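Local coordinates for hypothetical protein, IPT/TIG domain protein (Bacteroides ovatus, PDB 4HW6) that is of unknown function but, as a two-domain protein with an IPT/TIG domain and a six-bladed beta-propeller, probably binds carbohydrate as an auxiliary nutrient-binding protein, at residues R35-G40 against S68-C73; Y57-I62 against I72-A77. All coordinates share one frame; numbering follows the deposited sequence.

Interaction 1: residues R35-G40 against S68-C73; sequences RVVVYG and SLLCIC
Val36 and Cys71, and two residues further along Val38 and Leu69, form the hydrogen-bonded pairs of two antiparallel strands, 35-40 and 68-72, whose axes approach to 4.6 Å at an angle of 151°. The strands are neighbours in the sheet of the IPT/TIG domain, an immunoglobulin-like (E-set) fold. Each pair is closed by two backbone bonds: Val36 N gives its hydrogen to Cys71 O at 2.8 Å and Cys71 N returns one to Val36 O, while Val38 and Leu69 exchange bonds in the same way. Arg35, Val37 and Tyr39 stand in non-hydrogen-bonded pairs with Ile72, Leu70 and Ser68.

The alternation sorts the side chains by face. Val36, Val38, Leu69 and Cys71 turn to the buried face, where Phe25, Val52 and Phe103 cover parts of them. There Val38 and Leu69 rise together from the sheet, and a chi1 of 63° tips the leucine towards the valine, bringing its branch CD1 within 3.9 Å of Val38 CB. Cys71 SG lies 4.2 Å from Val36 CB and 4.3 Å from Val38 CG2, thus reaching both valines.

The other face carries Arg35, Val37, Tyr39, Ser68, Leu70 and Ile72 and is more accessible. At the end of the pairing the exposed Arg35 was modelled in two conformers, and the approach of its guanidinium to the Ile72 side chain holds for one of them. Val37 offers CG1 to one face of the Tyr39 ring, towards its rim, and Lys24 makes a cation-pi contact with that ring. Across the strands, Val37 and Leu70 meet obliquely through one methyl each, CG2 of the valine lying 3.7 Å from CD1 of the leucine.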
ATOM      1  N   ARG A  35     -11.764  28.492   4.403  1.00 33.21           N
ATOM      2  CA  ARG A  35     -12.184  29.693   3.687  0.50 32.87           C
ATOM      3  C   ARG A  35     -10.948  30.463   3.238  1.00 31.51           C
ATOM      4  O   ARG A  35     -10.081  30.827   4.052  1.00 34.09           O
ATOM      5  CB  ARG A  35     -13.118  30.573   4.524  0.50 34.71           C
ATOM      6  CG  ARG A  35     -14.576  30.139   4.439  0.50 36.74           C
ATOM      7  CD  ARG A  35     -14.935  29.133   5.520  0.50 39.02           C
ATOM      8  NE  ARG A  35     -16.143  28.361   5.218  0.50 40.53           N
ATOM      9  CZ  ARG A  35     -17.369  28.865   5.215  0.50 40.68           C
ATOM     10  NH1 ARG A  35     -17.555  30.146   5.482  0.50 41.65           N
ATOM     11  NH2 ARG A  35     -18.401  28.092   4.924  0.50 42.30           N
ATOM     12  N   VAL A  36     -10.847  30.685   1.934  1.00 29.33           N
ATOM     13  CA  VAL A  36      -9.719  31.411   1.384  1.00 27.40           C
ATOM     14  C   VAL A  36     -10.221  32.681   0.720  1.00 28.20           C
ATOM     15  O   VAL A  36     -11.126  32.633  -0.119  1.00 26.38           O
ATOM     16  CB  VAL A  36      -8.979  30.576   0.338  1.00 27.07           C
ATOM     17  CG1 VAL A  36      -7.773  31.331  -0.177  1.00 24.64           C
ATOM     18  CG2 VAL A  36      -8.570  29.230   0.925  1.00 27.30           C
ATOM     19  N   VAL A  37      -9.618  33.806   1.084  1.00 28.61           N
ATOM     20  CA  VAL A  37      -9.875  35.062   0.394  1.00 28.46           C
ATOM     21  C   VAL A  37      -8.805  35.243  -0.674  1.00 27.38           C
ATOM     22  O   VAL A  37      -7.607  35.200  -0.368  1.00 27.87           O
ATOM     23  CB  VAL A  37      -9.915  36.264   1.362  1.00 30.98           C
ATOM     24  CG1 VAL A  37     -10.185  37.556   0.588  1.00 31.72           C
ATOM     25  CG2 VAL A  37     -10.983  36.026   2.418  1.00 32.68           C
ATOM     26  N   VAL A  38      -9.239  35.405  -1.924  1.00 25.77           N
ATOM     27  CA  VAL A  38      -8.324  35.637  -3.043  1.00 27.14           C
ATOM     28  C   VAL A  38      -8.398  37.117  -3.419  1.00 29.21           C
ATOM     29  O   VAL A  38      -9.497  37.676  -3.498  1.00 30.23           O
ATOM     30  CB  VAL A  38      -8.680  34.703  -4.225  1.00 24.94           C
ATOM     31  CG1 VAL A  38      -7.750  34.944  -5.410  1.00 25.24           C
ATOM     32  CG2 VAL A  38      -8.643  33.240  -3.756  1.00 25.26           C
ATOM     33  N   TYR A  39      -7.241  37.766  -3.615  1.00 29.18           N
ATOM     34  CA  TYR A  39      -7.179  39.207  -3.869  1.00 31.51           C
ATOM     35  C   TYR A  39      -6.600  39.426  -5.258  1.00 31.36           C
ATOM     36  O   TYR A  39      -5.751  38.659  -5.706  1.00 29.76           O
ATOM     37  CB  TYR A  39      -6.271  39.921  -2.856  1.00 33.35           C
ATOM     38  CG  TYR A  39      -6.726  39.854  -1.423  1.00 33.60           C
ATOM     39  CD1 TYR A  39      -7.564  40.825  -0.883  1.00 35.66           C
ATOM     40  CD2 TYR A  39      -6.310  38.819  -0.602  1.00 34.37           C
ATOM     41  CE1 TYR A  39      -7.984  40.759   0.438  1.00 37.60           C
ATOM     42  CE2 TYR A  39      -6.717  38.742   0.714  1.00 35.74           C
ATOM     43  CZ  TYR A  39      -7.552  39.711   1.235  1.00 36.76           C
ATOM     44  OH  TYR A  39      -7.941  39.596   2.560  1.00 41.15           O
ATOM     45  N   GLY A  40      -7.047  40.472  -5.934  1.00 32.76           N
ATOM     46  CA  GLY A  40      -6.485  40.810  -7.232  1.00 33.60           C
ATOM     47  C   GLY A  40      -7.296  41.863  -7.943  1.00 36.12           C
ATOM     48  O   GLY A  40      -7.798  42.791  -7.302  1.00 38.99           O
ATOM     49  N   SER A  68     -11.578  41.282  -4.587  1.00 35.82           N
ATOM     50  CA  SER A  68     -11.429  40.080  -3.776  1.00 32.66           C
ATOM     51  C   SER A  68     -12.592  39.125  -4.005  1.00 31.86           C
ATOM     52  O   SER A  68     -13.633  39.501  -4.539  1.00 34.05           O
ATOM     53  CB  SER A  68     -11.345  40.412  -2.284  1.00 34.51           C
ATOM     54  OG  SER A  68     -12.579  40.933  -1.819  1.00 37.07           O
ATOM     55  N   LEU A  69     -12.385  37.875  -3.609  1.00 29.12           N
ATOM     56  CA  LEU A  69     -13.463  36.894  -3.547  1.00 29.07           C
ATOM     57  C   LEU A  69     -13.163  35.956  -2.387  1.00 29.33           C
ATOM     58  O   LEU A  69     -12.009  35.832  -1.961  1.00 28.27           O
ATOM     59  CB  LEU A  69     -13.612  36.134  -4.880  1.00 28.41           C
ATOM     60  CG  LEU A  69     -12.457  35.254  -5.380  1.00 26.29           C
ATOM     61  CD1 LEU A  69     -12.439  33.921  -4.620  1.00 26.26           C
ATOM     62  CD2 LEU A  69     -12.585  34.979  -6.882  1.00 26.01           C
ATOM     63  N   LEU A  70     -14.223  35.358  -1.852  1.00 29.08           N
ATOM     64  CA  LEU A  70     -14.139  34.373  -0.795  1.00 29.70           C
ATOM     65  C   LEU A  70     -14.559  33.030  -1.368  1.00 29.15           C
ATOM     66  O   LEU A  70     -15.636  32.916  -1.969  1.00 29.97           O
ATOM     67  CB  LEU A  70     -15.070  34.755   0.359  1.00 32.64           C
ATOM     68  CG  LEU A  70     -15.175  33.806   1.563  1.00 34.27           C
ATOM     69  CD1 LEU A  70     -13.856  33.735   2.316  1.00 33.59           C
ATOM     70  CD2 LEU A  70     -16.295  34.236   2.503  1.00 38.53           C
ATOM     71  N   CYS A  71     -13.719  32.015  -1.183  1.00 27.67           N
ATOM     72  CA  CYS A  71     -14.035  30.682  -1.668  1.00 29.18           C
ATOM     73  C   CYS A  71     -13.644  29.627  -0.626  1.00 30.59           C
ATOM     74  O   CYS A  71     -13.064  29.950   0.422  1.00 30.40           O
ATOM     75  CB  CYS A  71     -13.357  30.430  -3.026  1.00 28.31           C
ATOM     76  SG  CYS A  71     -11.573  30.234  -2.900  1.00 28.00           S
ATOM     77  N   ILE A  72     -14.028  28.387  -0.897  1.00 29.80           N
ATOM     78  CA  ILE A  72     -13.764  27.265  -0.006  1.00 29.82           C
ATOM     79  C   ILE A  72     -12.803  26.303  -0.682  1.00 29.10           C
ATOM     80  O   ILE A  72     -13.067  25.804  -1.793  1.00 29.54           O
ATOM     81  CB  ILE A  72     -15.077  26.535   0.351  1.00 32.86           C
ATOM     82  CG1 ILE A  72     -16.032  27.485   1.076  1.00 35.12           C
ATOM     83  CG2 ILE A  72     -14.825  25.301   1.216  1.00 33.39           C
ATOM     84  CD1 ILE A  72     -17.369  26.837   1.388  1.00 40.44           C
ATOM     85  N   CYS A  73     -11.681  26.034  -0.024  1.00 29.66           N
ATOM     86  CA  CYS A  73     -10.676  25.125  -0.564  1.00 29.63           C
ATOM     87  C   CYS A  73     -11.251  23.711  -0.746  1.00 31.03           C
ATOM     88  O   CYS A  73     -11.830  23.153   0.187  1.00 30.61           O
ATOM     89  CB  CYS A  73      -9.472  25.040   0.380  1.00 32.73           C
ATOM     90  SG  CYS A  73      -8.126  24.068  -0.316  1.00 36.83           S
TER

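Interaction 2: residues Y57-I62 against I72-A77; sequences YPAKVI and ICPSKA
Tyr57 and Lys76 meet over a face of the phenol ring, between strand 57-62 and the loop residues that follow Ile72, two segments running in nearly opposite directions (169° between their end-to-end vectors). The interaction is CH-pi: Lys76 CB stands over one face of the ring, 3.9 Å from its centroid and 20° off the normal. Beyond CB the lysine chain bends at chi3 and chi4, which brings NZ to 3.5 Å from Tyr57 CE2. The backbone joins in as well, since Lys76 O lies 3.2 Å from Tyr57 CE1.

Apolar contacts continue along the strand. Pro74 packs its CG against Tyr57 CB at 3.8 Å, and its CD approaches the methyl of Ala59. Farther on, the terminal CD1 of Ile62 rests against CG1 of Ile72 at 3.9 Å.

Polar links are few and belong to the backbone. Ile72 N donates to Lys60 O at 2.9 Å, with an N-H...O angle of 148°. A water supplies the other half of the same pair, accepting from Lys60 N and donating to Ile72 O at 2.7 Å; it thus stands in for a direct bond where the two chains begin to part.

The contact lies at the surface of the IPT/TIG domain, where strand 68-72 gives way to the loop leading to strand 82-87. Strand 50-54 borders it through Ile54, which touches Pro74 and Ala77, while Tyr105 of strand 104-105 packs on Ser75 and Ala77.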
ATOM      1  N   TYR A  57      -9.039  21.819  -9.071  1.00 26.96           N
ATOM      2  CA  TYR A  57     -10.352  21.421  -8.563  1.00 27.91           C
ATOM      3  C   TYR A  57     -11.257  22.621  -8.254  1.00 27.58           C
ATOM      4  O   TYR A  57     -10.804  23.584  -7.624  1.00 26.37           O
ATOM      5  CB  TYR A  57     -10.169  20.547  -7.327  1.00 29.18           C
ATOM      6  CG  TYR A  57      -9.602  19.188  -7.716  1.00 32.09           C
ATOM      7  CD1 TYR A  57      -8.225  18.973  -7.758  1.00 32.96           C
ATOM      8  CD2 TYR A  57     -10.437  18.144  -8.064  1.00 33.99           C
ATOM      9  CE1 TYR A  57      -7.701  17.751  -8.139  1.00 35.46           C
ATOM     10  CE2 TYR A  57      -9.924  16.918  -8.453  1.00 36.47           C
ATOM     11  CZ  TYR A  57      -8.558  16.728  -8.488  1.00 37.20           C
ATOM     12  OH  TYR A  57      -8.047  15.514  -8.856  1.00 40.93           O
ATOM     13  N   PRO A  58     -12.528  22.567  -8.700  1.00 28.20           N
ATOM     14  CA  PRO A  58     -13.465  23.649  -8.421  1.00 27.94           C
ATOM     15  C   PRO A  58     -13.556  23.969  -6.938  1.00 27.67           C
ATOM     16  O   PRO A  58     -13.565  23.066  -6.114  1.00 28.19           O
ATOM     17  CB  PRO A  58     -14.796  23.110  -8.921  1.00 29.96           C
ATOM     18  CG  PRO A  58     -14.436  22.119  -9.973  1.00 31.85           C
ATOM     19  CD  PRO A  58     -13.148  21.506  -9.520  1.00 31.45           C
ATOM     20  N   ALA A  59     -13.590  25.262  -6.631  1.00 27.03           N
ATOM     21  CA  ALA A  59     -13.766  25.749  -5.268  1.00 26.18           C
ATOM     22  C   ALA A  59     -15.053  26.555  -5.228  1.00 28.67           C
ATOM     23  O   ALA A  59     -15.256  27.445  -6.054  1.00 31.10           O
ATOM     24  CB  ALA A  59     -12.577  26.602  -4.859  1.00 24.72           C
ATOM     25  N   LYS A  60     -15.928  26.241  -4.277  1.00 31.00           N
ATOM     26  CA  LYS A  60     -17.195  26.949  -4.145  1.00 34.99           C
ATOM     27  C   LYS A  60     -16.875  28.406  -3.837  1.00 32.77           C
ATOM     28  O   LYS A  60     -16.061  28.673  -2.971  1.00 31.17           O
ATOM     29  CB  LYS A  60     -18.045  26.339  -3.029  1.00 39.24           C
ATOM     30  CG  LYS A  60     -19.550  26.404  -3.267  1.00 49.03           C
ATOM     31  CD  LYS A  60     -20.142  27.775  -2.958  1.00 52.22           C
ATOM     32  CE  LYS A  60     -21.669  27.758  -2.980  1.00 55.54           C
ATOM     33  NZ  LYS A  60     -22.265  27.200  -1.736  1.00 59.21           N
ATOM     34  N   VAL A  61     -17.491  29.324  -4.577  1.00 32.68           N
ATOM     35  CA  VAL A  61     -17.305  30.753  -4.389  1.00 33.06           C
ATOM     36  C   VAL A  61     -18.473  31.280  -3.568  1.00 36.05           C
ATOM     37  O   VAL A  61     -19.639  31.081  -3.938  1.00 39.06           O
ATOM     38  CB  VAL A  61     -17.249  31.500  -5.738  1.00 31.99           C
ATOM     39  CG1 VAL A  61     -17.091  33.001  -5.514  1.00 32.28           C
ATOM     40  CG2 VAL A  61     -16.112  30.969  -6.597  1.00 30.11           C
ATOM     41  N   ILE A  62     -18.151  31.948  -2.461  1.00 35.27           N
ATOM     42  CA  ILE A  62     -19.148  32.498  -1.538  1.00 37.11           C
ATOM     43  C   ILE A  62     -19.511  33.949  -1.845  1.00 38.91           C
ATOM     44  O   ILE A  62     -20.683  34.320  -1.810  1.00 41.48           O
ATOM     45  CB  ILE A  62     -18.650  32.407  -0.088  1.00 37.26           C
ATOM     46  CG1 ILE A  62     -18.422  30.943   0.282  1.00 37.76           C
ATOM     47  CG2 ILE A  62     -19.644  33.066   0.872  1.00 40.26           C
ATOM     48  CD1 ILE A  62     -18.066  30.735   1.741  1.00 39.53           C
ATOM     49  N   ILE A  72     -14.028  28.387  -0.897  1.00 29.80           N
ATOM     50  CA  ILE A  72     -13.764  27.265  -0.006  1.00 29.82           C
ATOM     51  C   ILE A  72     -12.803  26.303  -0.682  1.00 29.10           C
ATOM     52  O   ILE A  72     -13.067  25.804  -1.793  1.00 29.54           O
ATOM     53  CB  ILE A  72     -15.077  26.535   0.351  1.00 32.86           C
ATOM     54  CG1 ILE A  72     -16.032  27.485   1.076  1.00 35.12           C
ATOM     55  CG2 ILE A  72     -14.825  25.301   1.216  1.00 33.39           C
ATOM     56  CD1 ILE A  72     -17.369  26.837   1.388  1.00 40.44           C
ATOM     57  N   CYS A  73     -11.681  26.034  -0.024  1.00 29.66           N
ATOM     58  CA  CYS A  73     -10.676  25.125  -0.564  1.00 29.63           C
ATOM     59  C   CYS A  73     -11.251  23.711  -0.746  1.00 31.03           C
ATOM     60  O   CYS A  73     -11.830  23.153   0.187  1.00 30.61           O
ATOM     61  CB  CYS A  73      -9.472  25.040   0.380  1.00 32.73           C
ATOM     62  SG  CYS A  73      -8.126  24.068  -0.316  1.00 36.83           S
ATOM     63  N   PRO A  74     -11.088  23.130  -1.947  1.00 29.87           N
ATOM     64  CA  PRO A  74     -11.584  21.787  -2.220  1.00 32.68           C
ATOM     65  C   PRO A  74     -10.600  20.722  -1.740  1.00 33.07           C
ATOM     66  O   PRO A  74      -9.453  21.041  -1.427  1.00 34.13           O
ATOM     67  CB  PRO A  74     -11.640  21.766  -3.747  1.00 31.69           C
ATOM     68  CG  PRO A  74     -10.461  22.579  -4.139  1.00 30.34           C
ATOM     69  CD  PRO A  74     -10.425  23.707  -3.136  1.00 28.84           C
ATOM     70  N   SER A  75     -11.019  19.468  -1.705  1.00 35.61           N
ATOM     71  CA  SER A  75     -10.061  18.399  -1.453  1.00 38.29           C
ATOM     72  C   SER A  75      -9.230  18.206  -2.723  1.00 37.59           C
ATOM     73  O   SER A  75      -9.612  18.661  -3.809  1.00 36.40           O
ATOM     74  CB  SER A  75     -10.763  17.102  -1.028  1.00 44.52           C
ATOM     75  OG  SER A  75     -11.720  16.722  -1.985  1.00 49.72           O
ATOM     76  N   LYS A  76      -8.090  17.547  -2.566  1.00 40.11           N
ATOM     77  CA  LYS A  76      -7.189  17.190  -3.663  1.00 41.20           C
ATOM     78  C   LYS A  76      -6.507  18.390  -4.343  1.00 38.03           C
ATOM     79  O   LYS A  76      -6.081  18.278  -5.482  1.00 38.15           O
ATOM     80  CB  LYS A  76      -7.899  16.321  -4.722  1.00 43.97           C
ATOM     81  CG  LYS A  76      -8.651  15.107  -4.172  1.00 48.11           C
ATOM     82  CD  LYS A  76      -9.060  14.150  -5.293  1.00 51.89           C
ATOM     83  CE  LYS A  76     -10.558  13.842  -5.297  1.00 54.80           C
ATOM     84  NZ  LYS A  76     -11.387  14.886  -5.982  1.00 51.37           N
ATOM     85  N   ALA A  77      -6.357  19.503  -3.624  1.00 36.13           N
ATOM     86  CA  ALA A  77      -5.746  20.725  -4.169  1.00 33.51           C
ATOM     87  C   ALA A  77      -4.208  20.713  -4.163  1.00 35.55           C
ATOM     88  O   ALA A  77      -3.582  21.769  -4.110  1.00 36.72           O
ATOM     89  CB  ALA A  77      -6.255  21.933  -3.398  1.00 31.33           C
TER
HETATM   90  O   HOH W   1     -15.114  24.167  -2.373  1.00 29.47           O

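Both interactions reach the same sheet and meet at strand 68-72, which lies between strands 35-41 and 57-64; the segments share Ile72 and Cys73, but only Ile72 takes part in both contacts. Interaction 1 is partly buried, with five of its eleven touching residues in the interior, and rests on four direct backbone bonds with aliphatic and sulfur contacts beneath. Interaction 2 is a surface contact with one buried residue among nine: regular pairing gives way there to a single direct bond, a bridging water, and proline and tyrosine packing. Their centres are 10 Å apart, and a probable hydrogen bond from Ile62 N to Leu70 O (2.7 Å) ties them directly.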